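Local coordinates for protein dTDP-4-dehydrorhamnose reductase (Yersinia enterocolitica, PDB 5U9C) that probably catalyses the NADPH-dependent reduction of dTDP-4-dehydro-beta-L-rhamnose to dTDP-L-rhamnose, a step of carbohydrate biosynthesis, at residues D68-E73 against A254-S259. Sequence-based numbering, arbitrary orientation.
Sequences DVDLCE and APRPYS
Asp70 and Arg256 form an end-on, two-pronged salt bridge between the short helix 69-74 and the loop that precedes strand 261-262. Arg256 NH2 donates to Asp70 OD1 at 2.9 Å, on the syn side of the carboxylate. Arg256 NH1 reaches Asp70 OD2 at 3.2 Å in a nearly straight bond (171°). The two groups are not coplanar: carboxylate and guanidinium planes are turned 46° apart, and NH1 meets OD2 from above the carboxylate plane. A second donor, Ala254 N, meets Asp70 OD1 nearly along its C-O axis at 2.9 Å. OD1 thus ties down both the loop backbone and the arginine head.

The arginine chain bends about its CB-CG bond (chi2 -55°), and its head folds back to the loop's own backbone. There Arg256 NH2 also donates to Ala254 O at 2.8 Å, with this oxygen in the guanidinium plane. Bonds to Asp70 and Ala254 O therefore fix the head's rotation. Val69 CG1 lies over the centre of one guanidinium face, 4.1 Å above the plane. Val69 CG1 also touches Ala254 CB at 3.6 Å. Ala254 CB points at the helix and fits among Val69, Asp70 and Glu73.

Glu73 extends this apolar side with its CB and CG against Ala254. The Glu73 chain bends at chi2, and Glu73 OE2 comes to 3.5 Å from Pro255 CD. Its other oxygen, OE1, accepts from Tyr129 N. Asp68 N-caps the helix through OD1, which accepts from Leu71 N.

Arg256 binds (R)-malate in a crystal structure of this protein, as do Phe168 and Lys171. Asp70 probably acts as a second-shell residue that positions this ligand-binding arginine in an RmlD-type reductase of the Rossmann-fold superfamily.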
ATOM      1  N   ASP D  68     -13.986 -13.777 -20.442  1.00 29.32           N
ATOM      2  CA  ASP D  68     -12.616 -13.598 -20.961  1.00 29.07           C
ATOM      3  C   ASP D  68     -12.050 -12.392 -20.196  1.00 28.18           C
ATOM      4  O   ASP D  68     -12.318 -11.240 -20.523  1.00 26.80           O
ATOM      5  CB  ASP D  68     -12.638 -13.347 -22.476  1.00 29.34           C
ATOM      6  CG  ASP D  68     -11.251 -13.198 -23.065  1.00 30.26           C
ATOM      7  OD1 ASP D  68     -10.305 -12.789 -22.338  1.00 28.46           O
ATOM      8  OD2 ASP D  68     -11.113 -13.476 -24.270  1.00 32.29           O
ATOM      9  N   VAL D  69     -11.293 -12.692 -19.148  1.00 28.10           N
ATOM     10  CA  VAL D  69     -10.719 -11.676 -18.256  1.00 29.04           C
ATOM     11  C   VAL D  69      -9.886 -10.603 -18.982  1.00 27.67           C
ATOM     12  O   VAL D  69      -9.953  -9.412 -18.656  1.00 25.67           O
ATOM     13  CB  VAL D  69      -9.876 -12.370 -17.145  1.00 30.77           C
ATOM     14  CG1 VAL D  69      -9.251 -11.355 -16.206  1.00 32.71           C
ATOM     15  CG2 VAL D  69     -10.751 -13.349 -16.363  1.00 30.96           C
ATOM     16  N   ASP D  70      -9.109 -11.032 -19.969  1.00 27.45           N
ATOM     17  CA  ASP D  70      -8.254 -10.134 -20.724  1.00 28.47           C
ATOM     18  C   ASP D  70      -9.028  -9.226 -21.665  1.00 27.99           C
ATOM     19  O   ASP D  70      -8.693  -8.028 -21.814  1.00 25.94           O
ATOM     20  CB  ASP D  70      -7.200 -10.955 -21.431  1.00 32.36           C
ATOM     21  CG  ASP D  70      -6.306 -11.675 -20.433  1.00 35.43           C
ATOM     22  OD1 ASP D  70      -5.712 -10.961 -19.587  1.00 35.01           O
ATOM     23  OD2 ASP D  70      -6.224 -12.932 -20.482  1.00 36.46           O
ATOM     24  N   LEU D  71     -10.072  -9.775 -22.280  1.00 26.71           N
ATOM     25  CA  LEU D  71     -10.944  -8.976 -23.141  1.00 27.37           C
ATOM     26  C   LEU D  71     -11.615  -7.898 -22.265  1.00 26.04           C
ATOM     27  O   LEU D  71     -11.716  -6.742 -22.674  1.00 25.87           O
ATOM     28  CB  LEU D  71     -11.991  -9.851 -23.832  1.00 28.85           C
ATOM     29  CG  LEU D  71     -13.065  -9.136 -24.666  1.00 29.93           C
ATOM     30  CD1 LEU D  71     -12.408  -8.344 -25.786  1.00 31.85           C
ATOM     31  CD2 LEU D  71     -14.060 -10.151 -25.219  1.00 30.28           C
ATOM     32  N   CYS D  72     -12.028  -8.280 -21.051  1.00 25.89           N
ATOM     33  CA  CYS D  72     -12.655  -7.327 -20.115  1.00 25.18           C
ATOM     34  C   CYS D  72     -11.726  -6.177 -19.768  1.00 25.10           C
ATOM     35  O   CYS D  72     -12.197  -5.050 -19.588  1.00 24.21           O
ATOM     36  CB  CYS D  72     -13.102  -8.006 -18.827  1.00 25.27           C
ATOM     37  SG  CYS D  72     -14.552  -9.080 -18.962  1.00 26.30           S
ATOM     38  N   GLU D  73     -10.415  -6.456 -19.659  1.00 24.95           N
ATOM     39  CA  GLU D  73      -9.436  -5.404 -19.383  1.00 25.22           C
ATOM     40  C   GLU D  73      -9.257  -4.452 -20.585  1.00 25.29           C
ATOM     41  O   GLU D  73      -9.213  -3.234 -20.406  1.00 25.24           O
ATOM     42  CB  GLU D  73      -8.085  -5.984 -18.991  1.00 25.67           C
ATOM     43  CG  GLU D  73      -7.208  -5.013 -18.237  1.00 25.23           C
ATOM     44  CD  GLU D  73      -7.697  -4.746 -16.811  1.00 25.40           C
ATOM     45  OE1 GLU D  73      -8.668  -5.384 -16.350  1.00 24.76           O
ATOM     46  OE2 GLU D  73      -7.104  -3.887 -16.151  1.00 24.90           O
ATOM     47  N   ALA D 254      -4.916  -8.383 -18.532  1.00 28.36           N
ATOM     48  CA  ALA D 254      -5.440  -8.180 -17.196  1.00 28.89           C
ATOM     49  C   ALA D 254      -4.474  -8.564 -16.099  1.00 28.56           C
ATOM     50  O   ALA D 254      -3.930  -9.655 -16.132  1.00 27.12           O
ATOM     51  CB  ALA D 254      -6.713  -8.978 -17.014  1.00 28.20           C
ATOM     52  N   PRO D 255      -4.283  -7.670 -15.118  1.00 28.98           N
ATOM     53  CA  PRO D 255      -3.479  -8.019 -13.953  1.00 29.70           C
ATOM     54  C   PRO D 255      -4.109  -9.214 -13.217  1.00 28.86           C
ATOM     55  O   PRO D 255      -5.347  -9.300 -13.121  1.00 26.61           O
ATOM     56  CB  PRO D 255      -3.604  -6.785 -13.034  1.00 29.35           C
ATOM     57  CG  PRO D 255      -4.114  -5.686 -13.869  1.00 30.05           C
ATOM     58  CD  PRO D 255      -4.800  -6.286 -15.057  1.00 30.18           C
ATOM     59  N   ARG D 256      -3.276 -10.126 -12.730  1.00 29.41           N
ATOM     60  CA  ARG D 256      -3.740 -11.278 -11.951  1.00 29.35           C
ATOM     61  C   ARG D 256      -3.127 -11.137 -10.537  1.00 27.66           C
ATOM     62  O   ARG D 256      -1.963 -10.770 -10.397  1.00 27.16           O
ATOM     63  CB  ARG D 256      -3.305 -12.615 -12.563  1.00 30.93           C
ATOM     64  CG  ARG D 256      -3.744 -12.926 -13.996  1.00 34.65           C
ATOM     65  CD  ARG D 256      -5.236 -12.839 -14.177  1.00 36.82           C
ATOM     66  NE  ARG D 256      -5.725 -13.614 -15.322  1.00 38.71           N
ATOM     67  CZ  ARG D 256      -5.667 -13.247 -16.600  1.00 37.49           C
ATOM     68  NH1 ARG D 256      -6.172 -14.052 -17.513  1.00 39.15           N
ATOM     69  NH2 ARG D 256      -5.097 -12.110 -16.981  1.00 38.27           N
ATOM     70  N   PRO D 257      -3.904 -11.418  -9.489  1.00 26.79           N
ATOM     71  CA  PRO D 257      -3.341 -11.280  -8.131  1.00 27.02           C
ATOM     72  C   PRO D 257      -2.395 -12.437  -7.802  1.00 27.12           C
ATOM     73  O   PRO D 257      -2.391 -13.442  -8.511  1.00 27.47           O
ATOM     74  CB  PRO D 257      -4.585 -11.344  -7.234  1.00 27.56           C
ATOM     75  CG  PRO D 257      -5.562 -12.170  -8.026  1.00 27.96           C
ATOM     76  CD  PRO D 257      -5.268 -11.981  -9.481  1.00 25.90           C
ATOM     77  N   TYR D 258      -1.580 -12.286  -6.762  1.00 26.91           N
ATOM     78  CA  TYR D 258      -0.707 -13.378  -6.342  1.00 29.26           C
ATOM     79  C   TYR D 258      -1.568 -14.581  -5.978  1.00 26.88           C
ATOM     80  O   TYR D 258      -1.167 -15.718  -6.202  1.00 27.31           O
ATOM     81  CB  TYR D 258       0.222 -12.953  -5.196  1.00 33.03           C
ATOM     82  CG  TYR D 258       1.223 -11.895  -5.658  1.00 36.88           C
ATOM     83  CD1 TYR D 258       2.102 -12.167  -6.713  1.00 38.60           C
ATOM     84  CD2 TYR D 258       1.305 -10.639  -5.042  1.00 40.53           C
ATOM     85  CE1 TYR D 258       3.012 -11.228  -7.153  1.00 39.62           C
ATOM     86  CE2 TYR D 258       2.222  -9.688  -5.484  1.00 40.01           C
ATOM     87  CZ  TYR D 258       3.073 -10.000  -6.542  1.00 42.00           C
ATOM     88  OH  TYR D 258       4.000  -9.094  -7.013  1.00 48.88           O
ATOM     89  N   SER D 259      -2.755 -14.316  -5.437  1.00 24.97           N
ATOM     90  CA  SER D 259      -3.696 -15.371  -5.172  1.00 26.79           C
ATOM     91  C   SER D 259      -5.147 -14.938  -5.244  1.00 27.98           C
ATOM     92  O   SER D 259      -5.515 -13.827  -4.794  1.00 28.16           O
ATOM     93  CB  SER D 259      -3.466 -15.987  -3.806  1.00 26.53           C
ATOM     94  OG  SER D 259      -4.360 -17.062  -3.626  1.00 24.38           O
TER